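Probable E3 ubiquitin-protein ligase HERC1 (PDB 4QT6) probably acts as an E3 ubiquitin ligase, and its SPRY domain, a beta-sandwich module, is likely to mediate protein-protein recognition. Local coordinates at residues Lys42-Cys56 with Val140-Cys154. Residues are numbered along the deposited sequence; the frame is centred on the assembly and turned at random. Where two conformers were deposited one is given.
Sequences KFYIVKENRGNEGTC and VMFYSSNPGEKVKIC. With ARF (formamide), chain B; ARF (formamide), chain G; ARF (formamide), chain F.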
loop_
_atom_site.group_PDB
_atom_site.type_symbol
_atom_site.label_atom_id
_atom_site.label_comp_id
_atom_site.label_asym_id
_atom_site.label_seq_id
_atom_site.Cartn_x
_atom_site.Cartn_y
_atom_site.Cartn_z
ATOM N N LYS A 42 0.038 7.514 6.654
ATOM C CA LYS A 42 0.766 6.351 7.118
ATOM C C LYS A 42 -0.070 5.087 7.060
ATOM O O LYS A 42 -1.279 5.127 7.167
ATOM C CB LYS A 42 1.271 6.547 8.556
ATOM C CG LYS A 42 2.247 7.687 8.708
ATOM C CD LYS A 42 2.733 7.813 10.127
ATOM C CE LYS A 42 3.789 8.889 10.239
ATOM N NZ LYS A 42 4.050 9.220 11.663
ATOM N N PHE A 43 0.605 3.969 6.812
ATOM C CA PHE A 43 0.038 2.657 7.082
ATOM C C PHE A 43 0.688 2.102 8.322
ATOM O O PHE A 43 1.893 2.275 8.516
ATOM C CB PHE A 43 0.278 1.709 5.921
ATOM C CG PHE A 43 -0.562 2.003 4.705
ATOM C CD1 PHE A 43 -1.939 1.875 4.765
ATOM C CD2 PHE A 43 0.018 2.321 3.506
ATOM C CE1 PHE A 43 -2.722 2.114 3.654
ATOM C CE2 PHE A 43 -0.766 2.544 2.376
ATOM C CZ PHE A 43 -2.119 2.412 2.453
ATOM N N TYR A 44 -0.111 1.440 9.165
ATOM C CA TYR A 44 0.392 0.790 10.364
ATOM C C TYR A 44 0.052 -0.692 10.242
ATOM O O TYR A 44 -1.105 -1.061 9.962
ATOM C CB TYR A 44 -0.239 1.399 11.605
ATOM C CG TYR A 44 0.124 0.663 12.855
ATOM C CD1 TYR A 44 1.407 0.754 13.378
ATOM C CD2 TYR A 44 -0.804 -0.143 13.499
ATOM C CE1 TYR A 44 1.753 0.069 14.537
ATOM C CE2 TYR A 44 -0.461 -0.840 14.648
ATOM C CZ TYR A 44 0.820 -0.724 15.154
ATOM O OH TYR A 44 1.176 -1.390 16.316
ATOM N N ILE A 45 1.062 -1.539 10.401
ATOM C CA ILE A 45 0.873 -2.978 10.216
ATOM C C ILE A 45 0.349 -3.611 11.518
ATOM O O ILE A 45 1.089 -3.838 12.491
ATOM C CB ILE A 45 2.139 -3.706 9.702
ATOM C CG1 ILE A 45 2.793 -2.949 8.527
ATOM C CG2 ILE A 45 1.803 -5.130 9.317
ATOM C CD1 ILE A 45 1.929 -2.734 7.317
ATOM N N VAL A 46 -0.955 -3.863 11.537
ATOM C CA VAL A 46 -1.620 -4.337 12.760
ATOM C C VAL A 46 -1.281 -5.802 13.045
ATOM O O VAL A 46 -1.020 -6.188 14.202
ATOM C CB VAL A 46 -3.148 -4.138 12.676
ATOM C CG1 VAL A 46 -3.846 -4.825 13.830
ATOM C CG2 VAL A 46 -3.516 -2.654 12.695
ATOM N N LYS A 47 -1.367 -6.624 12.013
ATOM C CA LYS A 47 -1.200 -8.065 12.135
ATOM C C LYS A 47 -0.498 -8.587 10.886
ATOM O O LYS A 47 -0.932 -8.340 9.753
ATOM C CB LYS A 47 -2.561 -8.744 12.328
ATOM C CG LYS A 47 -2.519 -10.262 12.481
ATOM C CD LYS A 47 -1.732 -10.688 13.704
ATOM C CE LYS A 47 -1.558 -12.209 13.782
ATOM N NZ LYS A 47 -0.650 -12.775 12.734
ATOM N N GLU A 48 0.599 -9.311 11.111
ATOM C CA GLU A 48 1.310 -10.001 10.056
ATOM C C GLU A 48 1.973 -11.264 10.623
ATOM O O GLU A 48 1.950 -11.484 11.833
ATOM C CB GLU A 48 2.363 -9.076 9.412
ATOM C CG GLU A 48 1.984 -8.594 8.004
ATOM C CD GLU A 48 2.091 -9.690 6.955
ATOM O OE1 GLU A 48 1.924 -9.399 5.744
ATOM O OE2 GLU A 48 2.346 -10.869 7.329
ATOM N N ASN A 49 2.522 -12.071 9.723
ATOM C CA ASN A 49 3.401 -13.208 10.075
ATOM C C ASN A 49 4.837 -12.756 9.951
ATOM O O ASN A 49 5.359 -12.632 8.846
ATOM C CB ASN A 49 3.117 -14.387 9.157
ATOM C CG ASN A 49 1.683 -14.836 9.236
ATOM O OD1 ASN A 49 0.908 -14.692 8.284
ATOM N ND2 ASN A 49 1.302 -15.346 10.394
ATOM N N ARG A 50 5.458 -12.457 11.087
ATOM C CA ARG A 50 6.814 -11.931 11.104
ATOM C C ARG A 50 7.756 -12.901 10.401
ATOM O O ARG A 50 7.715 -14.116 10.649
ATOM C CB ARG A 50 7.290 -11.687 12.531
ATOM C CG ARG A 50 6.595 -10.529 13.234
ATOM C CD ARG A 50 6.762 -10.639 14.742
ATOM N NE ARG A 50 5.812 -9.815 15.488
ATOM C CZ ARG A 50 5.915 -8.497 15.677
ATOM N NH1 ARG A 50 6.923 -7.795 15.152
ATOM N NH2 ARG A 50 4.991 -7.869 16.397
ATOM N N GLY A 51 8.574 -12.367 9.503
ATOM C CA GLY A 51 9.499 -13.189 8.714
ATOM C C GLY A 51 8.898 -13.958 7.551
ATOM O O GLY A 51 9.604 -14.688 6.869
ATOM N N ASN A 52 7.595 -13.830 7.314
ATOM C CA ASN A 52 6.967 -14.479 6.171
ATOM C C ASN A 52 5.753 -13.660 5.761
ATOM O O ASN A 52 4.646 -14.175 5.623
ATOM C CB ASN A 52 6.564 -15.911 6.523
ATOM C CG ASN A 52 6.102 -16.709 5.320
ATOM O OD1 ASN A 52 6.582 -16.527 4.191
ATOM N ND2 ASN A 52 5.164 -17.604 5.554
ATOM N N GLU A 53 6.000 -12.371 5.554
ATOM C CA GLU A 53 4.915 -11.398 5.353
ATOM C C GLU A 53 4.291 -11.584 3.986
ATOM O O GLU A 53 4.923 -12.132 3.068
ATOM C CB GLU A 53 5.432 -9.967 5.515
ATOM C CG GLU A 53 5.802 -9.575 6.933
ATOM C CD GLU A 53 7.185 -10.048 7.367
ATOM O OE1 GLU A 53 7.907 -10.648 6.555
ATOM O OE2 GLU A 53 7.538 -9.831 8.536
ATOM N N GLY A 54 3.044 -11.116 3.853
ATOM C CA GLY A 54 2.255 -11.283 2.644
ATOM C C GLY A 54 1.595 -9.995 2.170
ATOM O O GLY A 54 0.682 -10.034 1.384
ATOM N N THR A 55 2.075 -8.866 2.678
ATOM C CA THR A 55 1.497 -7.536 2.420
ATOM C C THR A 55 2.377 -6.673 1.533
ATOM O O THR A 55 3.613 -6.658 1.696
ATOM C CB THR A 55 1.354 -6.800 3.753
ATOM O OG1 THR A 55 0.474 -7.542 4.598
ATOM C CG2 THR A 55 0.821 -5.368 3.577
ATOM N N CYS A 56 1.730 -5.891 0.671
ATOM C CA CYS A 56 2.357 -4.722 0.043
ATOM C C CYS A 56 1.480 -3.516 0.323
ATOM O O CYS A 56 0.270 -3.668 0.446
ATOM C CB CYS A 56 2.452 -4.848 -1.461
ATOM S SG CYS A 56 3.479 -6.219 -2.062
ATOM N N VAL A 140 -3.650 -1.253 -0.099
ATOM C CA VAL A 140 -2.968 -2.383 0.499
ATOM C C VAL A 140 -3.328 -3.572 -0.365
ATOM O O VAL A 140 -4.469 -3.682 -0.826
ATOM C CB VAL A 140 -3.455 -2.586 1.950
ATOM C CG1 VAL A 140 -2.886 -3.853 2.547
ATOM C CG2 VAL A 140 -3.095 -1.372 2.791
HETATM N N MSE A 141 -2.358 -4.454 -0.598
HETATM C CA MSE A 141 -2.595 -5.700 -1.342
HETATM C C MSE A 141 -2.000 -6.835 -0.544
HETATM O O MSE A 141 -0.954 -6.655 0.075
HETATM C CB MSE A 141 -1.927 -5.528 -2.712
HETATM C CG MSE A 141 -2.165 -6.621 -3.749
HETATM SE SE MSE A 141 -0.906 -8.138 -3.591
HETATM C CE MSE A 141 0.699 -7.261 -2.876
ATOM N N PHE A 142 -2.655 -7.993 -0.556
ATOM C CA PHE A 142 -2.134 -9.188 0.081
ATOM C C PHE A 142 -1.947 -10.288 -0.958
ATOM O O PHE A 142 -2.886 -10.603 -1.690
ATOM C CB PHE A 142 -3.113 -9.666 1.146
ATOM C CG PHE A 142 -3.467 -8.627 2.175
ATOM C CD1 PHE A 142 -2.542 -8.227 3.145
ATOM C CD2 PHE A 142 -4.750 -8.077 2.200
ATOM C CE1 PHE A 142 -2.884 -7.278 4.088
ATOM C CE2 PHE A 142 -5.097 -7.118 3.155
ATOM C CZ PHE A 142 -4.157 -6.722 4.083
ATOM N N TYR A 143 -0.740 -10.848 -1.022
ATOM C CA TYR A 143 -0.450 -11.931 -1.979
ATOM C C TYR A 143 -0.419 -13.290 -1.331
ATOM O O TYR A 143 -0.188 -14.302 -2.019
ATOM C CB TYR A 143 0.834 -11.677 -2.780
ATOM C CG TYR A 143 2.072 -11.467 -1.954
ATOM C CD1 TYR A 143 2.794 -12.542 -1.463
ATOM C CD2 TYR A 143 2.524 -10.191 -1.651
ATOM C CE1 TYR A 143 3.912 -12.355 -0.694
ATOM C CE2 TYR A 143 3.662 -9.991 -0.888
ATOM C CZ TYR A 143 4.372 -11.076 -0.434
ATOM O OH TYR A 143 5.503 -10.874 0.304
ATOM N N SER A 144 -0.640 -13.329 -0.024
ATOM C CA SER A 144 -0.839 -14.580 0.670
ATOM C C SER A 144 -2.156 -15.233 0.273
ATOM O O SER A 144 -3.097 -14.577 -0.195
ATOM C CB SER A 144 -0.790 -14.331 2.175
ATOM O OG SER A 144 -1.663 -13.271 2.516
ATOM N N SER A 145 -2.221 -16.550 0.457
ATOM C CA SER A 145 -3.424 -17.311 0.136
ATOM C C SER A 145 -4.417 -17.293 1.291
ATOM O O SER A 145 -5.623 -17.242 1.086
ATOM C CB SER A 145 -3.049 -18.759 -0.185
ATOM O OG SER A 145 -2.289 -19.322 0.866
ATOM N N ASN A 146 -3.884 -17.363 2.508
ATOM C CA ASN A 146 -4.695 -17.470 3.695
ATOM C C ASN A 146 -5.083 -16.102 4.234
ATOM O O ASN A 146 -4.324 -15.138 4.107
ATOM C CB ASN A 146 -3.934 -18.208 4.789
ATOM C CG ASN A 146 -3.714 -19.672 4.467
ATOM O OD1 ASN A 146 -4.365 -20.234 3.589
ATOM N ND2 ASN A 146 -2.795 -20.297 5.187
ATOM N N PRO A 147 -6.259 -16.024 4.859
ATOM C CA PRO A 147 -6.682 -14.789 5.510
ATOM C C PRO A 147 -5.839 -14.390 6.720
ATOM O O PRO A 147 -5.066 -15.196 7.254
ATOM C CB PRO A 147 -8.101 -15.096 5.972
ATOM C CG PRO A 147 -8.197 -16.581 6.014
ATOM C CD PRO A 147 -7.263 -17.096 4.982
ATOM N N GLY A 148 -6.010 -13.145 7.158
ATOM C CA GLY A 148 -5.607 -12.753 8.508
ATOM C C GLY A 148 -4.809 -11.497 8.731
ATOM O O GLY A 148 -4.817 -10.940 9.842
ATOM N N GLU A 149 -4.064 -11.072 7.721
ATOM C CA GLU A 149 -3.236 -9.884 7.881
ATOM C C GLU A 149 -4.152 -8.692 8.071
ATOM O O GLU A 149 -5.269 -8.702 7.573
ATOM C CB GLU A 149 -2.365 -9.619 6.661
ATOM C CG GLU A 149 -1.328 -10.679 6.310
ATOM C CD GLU A 149 -1.862 -11.751 5.390
ATOM O OE1 GLU A 149 -3.076 -11.806 5.142
ATOM O OE2 GLU A 149 -1.052 -12.558 4.911
ATOM N N LYS A 150 -3.667 -7.669 8.773
ATOM C CA LYS A 150 -4.440 -6.445 9.010
ATOM C C LYS A 150 -3.566 -5.206 8.908
ATOM O O LYS A 150 -2.472 -5.163 9.477
ATOM C CB LYS A 150 -5.110 -6.455 10.396
ATOM C CG LYS A 150 -6.118 -7.559 10.613
ATOM C CD LYS A 150 -6.821 -7.340 11.942
ATOM C CE LYS A 150 -7.718 -8.531 12.269
ATOM N NZ LYS A 150 -8.822 -8.209 13.209
ATOM N N VAL A 151 -4.040 -4.206 8.172
ATOM C CA VAL A 151 -3.318 -2.929 8.011
ATOM C C VAL A 151 -4.259 -1.778 8.316
ATOM O O VAL A 151 -5.386 -1.734 7.805
ATOM C CB VAL A 151 -2.765 -2.784 6.566
ATOM C CG1 VAL A 151 -2.018 -1.463 6.364
ATOM C CG2 VAL A 151 -1.853 -3.956 6.225
ATOM N N LYS A 152 -3.780 -0.825 9.106
ATOM C CA LYS A 152 -4.519 0.373 9.431
ATOM C C LYS A 152 -4.037 1.550 8.586
ATOM O O LYS A 152 -2.827 1.751 8.438
ATOM C CB LYS A 152 -4.325 0.696 10.915
ATOM C CG LYS A 152 -5.056 1.934 11.395
ATOM C CD LYS A 152 -4.977 2.083 12.902
ATOM C CE LYS A 152 -5.668 3.359 13.342
ATOM N NZ LYS A 152 -5.890 3.439 14.812
ATOM N N ILE A 153 -4.980 2.339 8.079
ATOM C CA ILE A 153 -4.626 3.591 7.433
ATOM C C ILE A 153 -4.759 4.738 8.447
ATOM O O ILE A 153 -5.752 4.815 9.172
ATOM C CB ILE A 153 -5.438 3.804 6.115
ATOM C CG1 ILE A 153 -4.828 4.947 5.288
ATOM C CG2 ILE A 153 -6.914 4.012 6.381
ATOM C CD1 ILE A 153 -5.410 5.058 3.883
ATOM N N CYS A 154 -3.764 5.618 8.475
ATOM C CA CYS A 154 -3.553 6.638 9.502
ATOM C C CYS A 154 -3.202 7.982 8.932
ATOM O O CYS A 154 -2.573 8.071 7.881
ATOM C CB CYS A 154 -2.306 6.294 10.318
ATOM S SG CYS A 154 -2.330 4.716 11.129
HETATM N N ARF B . 6.838 -14.075 2.537
HETATM C C ARF B . 7.377 -13.876 1.336
HETATM O O ARF B . 6.971 -12.983 0.608
HETATM N N ARF G . 2.478 -14.982 3.932
HETATM C C ARF G . 3.177 -15.008 2.790
HETATM O O ARF G . 2.680 -15.475 1.773
HETATM N N ARF F . -6.687 8.462 3.175
HETATM C C ARF F . -7.132 8.036 4.370
HETATM O O ARF F . -8.099 7.280 4.407
HETATM O O HOH W 1 1.372 -13.206 5.927
HETATM O O HOH W 2 -2.280 -14.527 8.680
HETATM O O HOH W 3 5.193 -8.899 2.201
#
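Phe43 reaches from strand 42-47 across to both strands of 140-154, and its atoms can be followed in order. Phe43 CB and CG lie against Val151 CG1, and Phe43 CD1 comes closest to that methyl, 3.7 Å from Val151 CG1, with Lys152 O beside it at the ring edge; CE1 meets Val140 CG2 and Ile153 CG1, and CZ also touches Val140 CG2. With CG set beside the backbone N (chi1 -73°), the ring runs past Val140, whose CG2 sits over one face, 29° off the ring normal, as a CH-pi contact. Thus Phe43 links two sheets: its own strand pairs antiparallel with 150-154, whereas Val140 belongs to the sheet in which 140-142 pairs with 55-56. This is the beta sandwich of the SPRY domain; Phe43, Ile45, Val151, Val140 and Thr55, the last through CG2, contribute to its core. Between Ile45 and Lys47 the register slips by one: the N-H groups of Lys47 and, weakly, Val46 converge on Lys150 O, as in a classic bulge.

Beyond the strands, buried Glu48 organises the loop. Glu48 OE1 accepts from Gly54 N on the syn side (2.8 Å) and from Thr55 OG1 on the anti side (2.6 Å), while OE2 receives Asn49 N through its anti lone pair. Glu48 OE1 and Glu149 OE2 are 4.4 Å apart, the carboxylate planes at 72°; Ser144 OG donates to Glu149 OE2 and His20 is hydrogen-bonded to Glu149 OE1, which may ease the proximity of two acids. A leucine in place of Glu48 would probably leave Gly54 N, Thr55 OG1 and Asn49 N without their carboxylate acceptor, freeing the loop to shift. Gly54 CA makes a CH-pi contact over the Tyr143 ring face, and Tyr143 OH, also hydrogen-bonded to Arg79 NE, donates to a formamide O at 2.6 Å; that formamide's N is held by Glu53 O and Asn52 OD1.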